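Hypothetical methylmalonyl-CoA decarboxylase alpha subunit (Sulfolobus tokodaii, PDB 1X0U) belongs to the carboxyl transferase family of the ClpP/crotonase superfamily and is found as a six-chain assembly, its exact function being unestablished. Local coordinates at residues P165-M170 against T185-M190; G177-P182 against Y196-T201; L121-G126 against S161-Q166; Y96-T101 against N133-A138. One frame throughout, in Å; residues are numbered along the deposited sequence.

Contact 1. Residues P165-M170 against T185-M190; sequences PQITIM and TDFIIM
T168 and I188 face each other on the short parallel strands 166-170 and 187-190, whose axes lie 22° apart, in a sheet of the crotonase-type fold. The side chains of T168 and I188 slant across one another, with OG1 of T168 resting 3.3 Å from CG1 of I188. That hydroxyl lies between the backbone N and the carbonyl carbon of its own residue (chi1 75°), which brings it over the neighbouring isoleucine. M170 and M190, on the same face, run alongside each other and point the same way; CG of M170 comes 3.8 Å from SD of M190, after which the M170 chain bends away. On the other face I167 and I189 cross at a slant, CG2 of I167 meeting CD1 of I189 at 3.8 Å, with helix 239-252 packed against both. Backbone bonds set the register, among them T168 N to F187 O (2.9 Å, 171° at the hydrogen). At the start of the pair D186 divides its carboxylate between two partners: OD1 bonds to N519 of the second subunit, while OD2, met on its anti side, accepts from Q166 N at 2.9 Å.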
# COMPACT_ATOMS: atom_id res chain seq x y z
N PRO A 165 2.44 22.40 -9.75
CA PRO A 165 1.92 23.76 -9.87
C PRO A 165 1.66 24.10 -11.34
O PRO A 165 2.50 23.83 -12.19
CB PRO A 165 3.04 24.62 -9.29
CG PRO A 165 3.78 23.68 -8.38
CD PRO A 165 3.79 22.40 -9.17
N GLN A 166 0.51 24.70 -11.61
CA GLN A 166 0.15 25.08 -12.97
C GLN A 166 -0.19 26.56 -13.04
O GLN A 166 -1.22 27.00 -12.52
CB GLN A 166 -1.06 24.28 -13.44
CG GLN A 166 -0.82 22.80 -13.59
CD GLN A 166 -2.09 22.07 -13.95
OE1 GLN A 166 -2.92 21.77 -13.08
NE2 GLN A 166 -2.28 21.81 -15.24
N ILE A 167 0.68 27.32 -13.70
CA ILE A 167 0.51 28.77 -13.85
C ILE A 167 0.30 29.15 -15.32
O ILE A 167 1.01 28.67 -16.20
CB ILE A 167 1.74 29.52 -13.32
CG1 ILE A 167 1.97 29.17 -11.86
CG2 ILE A 167 1.54 31.01 -13.48
CD1 ILE A 167 3.32 29.63 -11.31
N THR A 168 -0.68 30.01 -15.59
CA THR A 168 -0.92 30.42 -16.97
C THR A 168 -0.71 31.93 -17.10
O THR A 168 -1.16 32.70 -16.26
CB THR A 168 -2.36 30.15 -17.43
OG1 THR A 168 -3.24 31.12 -16.84
CG2 THR A 168 -2.81 28.77 -17.03
N ILE A 169 0.00 32.34 -18.14
CA ILE A 169 0.17 33.77 -18.39
C ILE A 169 -0.75 33.99 -19.57
O ILE A 169 -0.52 33.45 -20.66
CB ILE A 169 1.61 34.15 -18.82
CG1 ILE A 169 2.59 33.90 -17.68
CG2 ILE A 169 1.67 35.63 -19.22
CD1 ILE A 169 4.01 34.27 -18.04
N MET A 170 -1.83 34.73 -19.34
CA MET A 170 -2.77 35.02 -20.41
C MET A 170 -2.21 36.26 -21.12
O MET A 170 -2.38 37.38 -20.64
CB MET A 170 -4.16 35.31 -19.84
CG MET A 170 -5.19 35.74 -20.90
SD MET A 170 -5.16 34.66 -22.34
CE MET A 170 -5.42 33.04 -21.49
N THR A 185 -6.00 25.66 -14.47
CA THR A 185 -4.69 25.74 -13.82
C THR A 185 -4.88 26.45 -12.47
O THR A 185 -5.96 26.96 -12.18
CB THR A 185 -3.66 26.50 -14.69
OG1 THR A 185 -4.11 27.84 -14.90
CG2 THR A 185 -3.49 25.80 -16.05
N ASP A 186 -3.83 26.51 -11.64
CA ASP A 186 -3.96 27.12 -10.31
C ASP A 186 -3.99 28.65 -10.25
O ASP A 186 -4.72 29.23 -9.45
CB ASP A 186 -2.85 26.60 -9.40
CG ASP A 186 -2.76 25.07 -9.39
OD1 ASP A 186 -3.79 24.41 -9.11
OD2 ASP A 186 -1.67 24.54 -9.66
N PHE A 187 -3.19 29.31 -11.08
CA PHE A 187 -3.13 30.77 -11.10
C PHE A 187 -3.13 31.31 -12.51
O PHE A 187 -2.46 30.77 -13.40
CB PHE A 187 -1.84 31.27 -10.42
CG PHE A 187 -1.69 30.86 -8.98
CD1 PHE A 187 -2.32 31.57 -7.97
CD2 PHE A 187 -0.94 29.73 -8.65
CE1 PHE A 187 -2.21 31.16 -6.64
CE2 PHE A 187 -0.83 29.32 -7.33
CZ PHE A 187 -1.47 30.04 -6.32
N ILE A 188 -3.89 32.38 -12.72
CA ILE A 188 -3.93 33.03 -14.01
C ILE A 188 -3.37 34.44 -13.86
O ILE A 188 -3.93 35.27 -13.14
CB ILE A 188 -5.36 33.13 -14.59
CG1 ILE A 188 -5.89 31.74 -14.97
CG2 ILE A 188 -5.36 34.00 -15.83
CD1 ILE A 188 -7.29 31.77 -15.57
N ILE A 189 -2.24 34.69 -14.50
CA ILE A 189 -1.60 36.00 -14.50
C ILE A 189 -1.92 36.57 -15.88
O ILE A 189 -1.56 35.99 -16.91
CB ILE A 189 -0.09 35.88 -14.34
CG1 ILE A 189 0.23 35.23 -12.99
CG2 ILE A 189 0.56 37.25 -14.50
CD1 ILE A 189 1.66 34.76 -12.85
N MET A 190 -2.59 37.71 -15.90
CA MET A 190 -3.00 38.34 -17.14
C MET A 190 -2.53 39.78 -17.25
O MET A 190 -2.49 40.50 -16.25
CB MET A 190 -4.52 38.28 -17.25
CG MET A 190 -5.08 38.80 -18.56
SD MET A 190 -6.82 38.38 -18.68
CE MET A 190 -7.31 39.36 -20.08

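Contact 2. Residues G177-P182 against Y196-T201; sequences GAVYSP and YYMFVT
V179 presses its CG2 methyl against M198, and this is the tight part of the contact: CG2 of V179 is 3.5 Å from CB of M198 and 3.6 Å from the backbone N of F199. M198 holds CG between its own backbone N and carbonyl carbon (chi1 64°), so CG is also within about 4.1 Å of CG2 of V179. The remainder of the M198 chain runs on to I188, M190 and M170 of the sheet that holds strands 166-170 and 187-191. V179 itself is modelled with chi1 at 129°, away from any staggered position, which suggests some strain or an imprecise rotation.

The packing slackens at V200, which is partly exposed. Its CG2 stands 4.1 Å from CG1 of V179, the two side chains crossing at about a right angle, and 3.7 Å from OH of Y180. The Y180 ring approaches V200 obliquely, while CG1 of the preceding V179 lies over the centre of one ring face. The second subunit closes in here, with I384 packing on V179 and Y180, and Y372 on V200.

In the fold, the contact joins V179 and Y180, at and just before helix 180-184, to V200 and strand 197-199, which pairs with strand 173-175 in a small two-stranded parallel sheet. No hydrogen bond spans the two segments. Backbone polar groups of 196-201 find partners elsewhere: M198 O with H225, V200 N with E379 of the second subunit. The chemistry therefore implies that van der Waals packing, largely apolar, joins the two segments, with directional bonding supplied by the surroundings.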
# COMPACT_ATOMS: atom_id res chain seq x y z
N GLY A 177 -12.96 27.74 -26.30
CA GLY A 177 -12.14 26.76 -25.59
C GLY A 177 -10.76 27.19 -25.14
O GLY A 177 -10.18 26.55 -24.27
N ALA A 178 -10.22 28.27 -25.70
CA ALA A 178 -8.89 28.77 -25.34
C ALA A 178 -8.89 29.28 -23.90
O ALA A 178 -7.84 29.50 -23.29
CB ALA A 178 -8.48 29.89 -26.29
N VAL A 179 -10.10 29.45 -23.38
CA VAL A 179 -10.36 29.96 -22.05
C VAL A 179 -10.32 28.92 -20.92
O VAL A 179 -9.94 29.23 -19.79
CB VAL A 179 -11.75 30.67 -22.07
CG1 VAL A 179 -12.62 30.17 -20.94
CG2 VAL A 179 -11.57 32.17 -22.01
N TYR A 180 -10.69 27.69 -21.23
CA TYR A 180 -10.77 26.65 -20.21
C TYR A 180 -9.53 26.02 -19.59
O TYR A 180 -9.54 25.72 -18.40
CB TYR A 180 -11.72 25.56 -20.69
CG TYR A 180 -13.16 26.01 -20.63
CD1 TYR A 180 -13.96 26.01 -21.76
CD2 TYR A 180 -13.71 26.45 -19.42
CE1 TYR A 180 -15.29 26.43 -21.70
CE2 TYR A 180 -15.04 26.88 -19.35
CZ TYR A 180 -15.83 26.87 -20.49
OH TYR A 180 -17.15 27.26 -20.42
N SER A 181 -8.47 25.79 -20.37
CA SER A 181 -7.27 25.22 -19.77
C SER A 181 -6.77 26.19 -18.68
O SER A 181 -6.39 25.77 -17.58
CB SER A 181 -6.19 24.99 -20.83
OG SER A 181 -5.07 24.31 -20.28
N PRO A 182 -6.75 27.51 -18.97
CA PRO A 182 -6.30 28.46 -17.96
C PRO A 182 -7.16 28.39 -16.69
O PRO A 182 -6.66 28.49 -15.57
CB PRO A 182 -6.42 29.80 -18.68
CG PRO A 182 -6.05 29.43 -20.09
CD PRO A 182 -6.84 28.15 -20.29
N TYR A 196 -5.28 41.98 -24.74
CA TYR A 196 -5.50 40.85 -23.86
C TYR A 196 -6.91 40.77 -23.33
O TYR A 196 -7.45 41.75 -22.81
CB TYR A 196 -4.53 40.90 -22.67
CG TYR A 196 -3.13 41.30 -23.05
CD1 TYR A 196 -2.72 42.63 -22.99
CD2 TYR A 196 -2.21 40.34 -23.48
CE1 TYR A 196 -1.42 43.00 -23.34
CE2 TYR A 196 -0.92 40.70 -23.83
CZ TYR A 196 -0.52 42.02 -23.76
OH TYR A 196 0.78 42.36 -24.07
N TYR A 197 -7.52 39.61 -23.45
CA TYR A 197 -8.87 39.40 -22.96
C TYR A 197 -9.22 37.94 -23.03
O TYR A 197 -8.47 37.14 -23.58
CB TYR A 197 -9.87 40.22 -23.77
CG TYR A 197 -9.86 39.97 -25.26
CD1 TYR A 197 -10.46 38.84 -25.81
CD2 TYR A 197 -9.32 40.92 -26.14
CE1 TYR A 197 -10.53 38.65 -27.19
CE2 TYR A 197 -9.38 40.75 -27.53
CZ TYR A 197 -10.00 39.61 -28.05
OH TYR A 197 -10.08 39.43 -29.41
N MET A 198 -10.33 37.57 -22.43
CA MET A 198 -10.78 36.20 -22.50
C MET A 198 -12.25 36.09 -22.17
O MET A 198 -12.75 36.73 -21.24
CB MET A 198 -9.91 35.26 -21.64
CG MET A 198 -9.88 35.42 -20.14
SD MET A 198 -8.67 34.23 -19.42
CE MET A 198 -7.58 35.25 -18.62
N PHE A 199 -12.96 35.32 -22.98
CA PHE A 199 -14.38 35.09 -22.80
C PHE A 199 -14.77 33.80 -23.50
O PHE A 199 -14.13 33.39 -24.46
CB PHE A 199 -15.20 36.28 -23.34
CG PHE A 199 -14.71 36.85 -24.64
CD1 PHE A 199 -14.16 38.13 -24.69
CD2 PHE A 199 -14.81 36.12 -25.82
CE1 PHE A 199 -13.73 38.68 -25.90
CE2 PHE A 199 -14.38 36.66 -27.04
CZ PHE A 199 -13.84 37.95 -27.08
N VAL A 200 -15.82 33.14 -23.00
CA VAL A 200 -16.28 31.88 -23.59
C VAL A 200 -16.92 32.14 -24.95
O VAL A 200 -16.60 31.47 -25.93
CB VAL A 200 -17.30 31.18 -22.66
CG1 VAL A 200 -17.81 29.90 -23.32
CG2 VAL A 200 -16.65 30.86 -21.32
N THR A 201 -17.81 33.12 -24.98
CA THR A 201 -18.52 33.50 -26.20
C THR A 201 -18.17 34.94 -26.58
O THR A 201 -18.27 35.85 -25.76
CB THR A 201 -20.04 33.41 -26.01
OG1 THR A 201 -20.38 32.11 -25.51
CG2 THR A 201 -20.75 33.65 -27.33

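Contact 3. Residues L121-G126 against S161-Q166; sequences LALKVG and SGVIPQ
I164 reaches from the loop after helix 144-160 to the last turn of helix 109-125, where A122, L123 and G126 receive it. Its CB points at the helix but stays 4.9 Å from CD1 of L123, leaving the touching to the atoms beyond. CG1 sits between the backbone N and the carbonyl carbon (chi1 49°) and approaches CD1 of L123 to 3.9 Å. The branch CG2 turns to the end of the helix, 3.9 Å from the carbonyl O of A122 and 4.0 Å from CA of G126. At the tip, CD1 meets two partners, 3.8 Å from CD1 of L123 and 3.9 Å from CB of A122.

Both segments belong to consecutive beta-alpha-beta crossovers of the crotonase-type fold: helix 109-125 links strands 91-98 and 129-133, and helix 144-160 links strands 129-133 and 166-170. A122 also touches F94 of strand 91-98, so the helix is packed down on the sheet. L123, with CG opposite its backbone N, meets both I164 and V163 at about a right angle, its CD1 lying 3.9 Å from CG1 of V163. Y513 of the second subunit packs on L123, and the neighbouring K124 forms a salt bridge through NZ to E510 of the third subunit.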
# COMPACT_ATOMS: atom_id res chain seq x y z
N LEU A 121 5.27 15.02 -19.66
CA LEU A 121 6.64 14.96 -19.19
C LEU A 121 6.75 15.63 -17.81
O LEU A 121 7.37 15.08 -16.89
CB LEU A 121 7.58 15.64 -20.18
CG LEU A 121 7.91 14.84 -21.44
CD1 LEU A 121 8.69 15.70 -22.43
CD2 LEU A 121 8.72 13.61 -21.05
N ALA A 122 6.14 16.79 -17.67
CA ALA A 122 6.19 17.51 -16.41
C ALA A 122 5.55 16.68 -15.30
O ALA A 122 5.96 16.75 -14.15
CB ALA A 122 5.48 18.87 -16.54
N LEU A 123 4.55 15.89 -15.67
CA LEU A 123 3.88 15.05 -14.70
C LEU A 123 4.76 13.85 -14.32
O LEU A 123 4.78 13.41 -13.17
CB LEU A 123 2.54 14.57 -15.26
CG LEU A 123 1.50 14.18 -14.22
CD1 LEU A 123 1.26 15.37 -13.26
CD2 LEU A 123 0.20 13.79 -14.92
N LYS A 124 5.50 13.33 -15.30
CA LYS A 124 6.38 12.19 -15.04
C LYS A 124 7.57 12.54 -14.15
O LYS A 124 7.97 11.75 -13.29
CB LYS A 124 6.92 11.59 -16.34
CG LYS A 124 5.92 10.81 -17.17
CD LYS A 124 6.65 9.99 -18.25
CE LYS A 124 5.69 9.40 -19.26
NZ LYS A 124 4.58 8.70 -18.58
N VAL A 125 8.15 13.72 -14.36
CA VAL A 125 9.32 14.13 -13.58
C VAL A 125 9.01 15.05 -12.39
O VAL A 125 9.91 15.40 -11.61
CB VAL A 125 10.38 14.83 -14.48
CG1 VAL A 125 10.84 13.88 -15.59
CG2 VAL A 125 9.81 16.11 -15.06
N GLY A 126 7.75 15.44 -12.25
CA GLY A 126 7.37 16.30 -11.14
C GLY A 126 7.86 17.73 -11.26
O GLY A 126 8.46 18.28 -10.33
N SER A 161 -3.71 18.47 -11.58
CA SER A 161 -4.26 19.32 -10.54
C SER A 161 -3.91 18.84 -9.13
O SER A 161 -4.32 17.75 -8.70
CB SER A 161 -5.76 19.43 -10.71
OG SER A 161 -6.28 20.45 -9.87
N GLY A 162 -3.15 19.66 -8.42
CA GLY A 162 -2.75 19.33 -7.07
C GLY A 162 -1.54 18.41 -7.03
O GLY A 162 -1.20 17.90 -5.97
N VAL A 163 -0.90 18.21 -8.18
CA VAL A 163 0.28 17.35 -8.27
C VAL A 163 1.51 18.19 -8.63
O VAL A 163 2.58 18.05 -8.05
CB VAL A 163 0.10 16.26 -9.36
CG1 VAL A 163 1.32 15.35 -9.40
CG2 VAL A 163 -1.18 15.47 -9.10
N ILE A 164 1.34 19.06 -9.62
CA ILE A 164 2.40 19.96 -10.06
C ILE A 164 1.77 21.35 -10.25
O ILE A 164 0.69 21.48 -10.83
CB ILE A 164 3.06 19.48 -11.40
CG1 ILE A 164 1.99 19.15 -12.45
CG2 ILE A 164 3.92 18.25 -11.14
CD1 ILE A 164 2.57 18.92 -13.87
N PRO A 165 2.44 22.40 -9.75
CA PRO A 165 1.92 23.76 -9.87
C PRO A 165 1.66 24.10 -11.34
O PRO A 165 2.50 23.83 -12.19
CB PRO A 165 3.04 24.62 -9.29
CG PRO A 165 3.78 23.68 -8.38
CD PRO A 165 3.79 22.40 -9.17
N GLN A 166 0.51 24.70 -11.61
CA GLN A 166 0.15 25.08 -12.97
C GLN A 166 -0.19 26.56 -13.04
O GLN A 166 -1.22 27.00 -12.52
CB GLN A 166 -1.06 24.28 -13.44
CG GLN A 166 -0.82 22.80 -13.59
CD GLN A 166 -2.09 22.07 -13.95
OE1 GLN A 166 -2.92 21.77 -13.08
NE2 GLN A 166 -2.28 21.81 -15.24

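Contact 4. Residues Y96-T101 against N133-A138; sequences YAQDFT and NDSGGA
The planes of the F100 ring and the D134 carboxylate are 19° apart, although their side chains cross at about a right angle. The ring's edge takes the protein backbone: the carbonyl O of D134 sits in the ring plane, 3.9 Å from CD1 of F100, and G136 N also lies near that plane at the edge. K39 makes a cation-pi contact with F100. OD1 of D134 approaches CB of F100 to 3.6 Å.

The two segments follow neighbouring parallel strands of the crotonase-type sheet, 91-98 and 129-133, into the loops at their C-terminal ends. Here Q98 bridges to the next loop with its side chain: extended beyond CG (chi2 176°), it places OE1 to accept from D134 N at 3.1 Å, with 167° at the hydrogen. Its NE2 bonds to H111, which fixes which way the amide faces. A water links the two segments further, donating to Q98 O and to OD2 of D134 (both 2.7 Å) and accepting from F100 N at 2.9 Å.

D134 also forms salt bridges through OD1 to K39 and through OD2 to R45. The charge of this buried carboxylate is thus probably offset by K39 and R45, with K39 also meeting the F100 ring.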
# COMPACT_ATOMS: atom_id res chain seq x y z
N TYR A 96 4.89 26.14 -22.34
CA TYR A 96 4.53 26.20 -23.73
C TYR A 96 4.23 27.67 -23.96
O TYR A 96 3.77 28.37 -23.05
CB TYR A 96 3.32 25.32 -24.08
CG TYR A 96 2.00 25.71 -23.47
CD1 TYR A 96 1.49 25.02 -22.37
CD2 TYR A 96 1.24 26.74 -24.02
CE1 TYR A 96 0.25 25.34 -21.84
CE2 TYR A 96 -0.01 27.06 -23.49
CZ TYR A 96 -0.49 26.35 -22.40
OH TYR A 96 -1.71 26.68 -21.86
N ALA A 97 4.54 28.13 -25.16
CA ALA A 97 4.31 29.52 -25.52
C ALA A 97 3.69 29.49 -26.90
O ALA A 97 4.33 29.07 -27.87
CB ALA A 97 5.63 30.28 -25.55
N GLN A 98 2.43 29.88 -26.98
CA GLN A 98 1.73 29.90 -28.25
C GLN A 98 2.23 31.08 -29.07
O GLN A 98 2.48 32.16 -28.54
CB GLN A 98 0.22 29.98 -28.01
CG GLN A 98 -0.34 28.76 -27.28
CD GLN A 98 -1.82 28.88 -26.97
OE1 GLN A 98 -2.25 29.85 -26.33
NE2 GLN A 98 -2.60 27.90 -27.39
N ASP A 99 2.39 30.86 -30.37
CA ASP A 99 2.87 31.90 -31.27
C ASP A 99 1.68 32.45 -32.04
O ASP A 99 1.19 31.81 -32.97
CB ASP A 99 3.89 31.33 -32.24
CG ASP A 99 4.62 32.40 -33.00
OD1 ASP A 99 4.06 33.50 -33.16
OD2 ASP A 99 5.75 32.13 -33.45
N PHE A 100 1.24 33.65 -31.67
CA PHE A 100 0.09 34.28 -32.31
C PHE A 100 0.29 34.53 -33.81
O PHE A 100 -0.68 34.67 -34.54
CB PHE A 100 -0.24 35.62 -31.62
CG PHE A 100 -1.51 36.26 -32.12
CD1 PHE A 100 -2.75 35.79 -31.71
CD2 PHE A 100 -1.46 37.28 -33.07
CE1 PHE A 100 -3.94 36.32 -32.23
CE2 PHE A 100 -2.64 37.82 -33.60
CZ PHE A 100 -3.88 37.34 -33.18
N THR A 101 1.54 34.56 -34.26
CA THR A 101 1.82 34.80 -35.67
C THR A 101 1.56 33.58 -36.54
O THR A 101 1.58 33.67 -37.77
CB THR A 101 3.29 35.24 -35.91
OG1 THR A 101 4.16 34.11 -35.74
CG2 THR A 101 3.68 36.34 -34.92
N ASN A 133 -0.08 31.77 -22.77
CA ASN A 133 -1.14 31.81 -23.77
C ASN A 133 -1.17 33.04 -24.67
O ASN A 133 -0.89 34.15 -24.23
CB ASN A 133 -2.49 31.66 -23.06
CG ASN A 133 -2.75 30.24 -22.59
OD1 ASN A 133 -1.94 29.65 -21.86
ND2 ASN A 133 -3.88 29.68 -23.00
N ASP A 134 -1.51 32.82 -25.94
CA ASP A 134 -1.61 33.87 -26.94
C ASP A 134 -2.28 33.20 -28.14
O ASP A 134 -1.68 33.03 -29.20
CB ASP A 134 -0.23 34.39 -27.34
CG ASP A 134 -0.28 35.77 -27.97
OD1 ASP A 134 -1.40 36.23 -28.32
OD2 ASP A 134 0.80 36.40 -28.12
N SER A 135 -3.54 32.81 -27.94
CA SER A 135 -4.31 32.11 -28.95
C SER A 135 -5.69 32.70 -29.12
O SER A 135 -6.37 32.97 -28.14
CB SER A 135 -4.43 30.63 -28.56
OG SER A 135 -5.29 29.93 -29.45
N GLY A 136 -6.12 32.86 -30.37
CA GLY A 136 -7.44 33.39 -30.63
C GLY A 136 -8.49 32.33 -30.30
O GLY A 136 -9.65 32.65 -30.06
N GLY A 137 -8.07 31.07 -30.29
CA GLY A 137 -9.00 30.00 -29.98
C GLY A 137 -8.80 28.74 -30.80
O GLY A 137 -7.70 28.46 -31.26
N ALA A 138 -9.87 27.99 -30.98
CA ALA A 138 -9.79 26.74 -31.75
C ALA A 138 -9.44 27.03 -33.20
O ALA A 138 -9.73 28.11 -33.72
CB ALA A 138 -11.12 26.01 -31.68
O HOH W 1 2.54 34.72 -29.36

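Contacts 1 and 4 lie on the same mixed sheet, their centres about 15 Å apart; I169 O and N133 N, 2.7 Å apart, probably form a hydrogen bond between them. Contact 3 shares P165 and Q166 with contact 1, about 14 Å away by centres, at the N-terminal end of strand 166-170. Between centres, contact 2 lies about 12 Å from contact 1, touching it through P182 and M198 on the face bearing T168 and I188, and 11 Å from contact 4, touching its loop; contact 3 is about 22 Å from both 2 and 4. Along the chain, contacts 4 and 3 interleave, as do 1 and 2. The contacts follow successive strand-helix-strand units of one sheet, and contacts 2 and 3 also touch the second subunit.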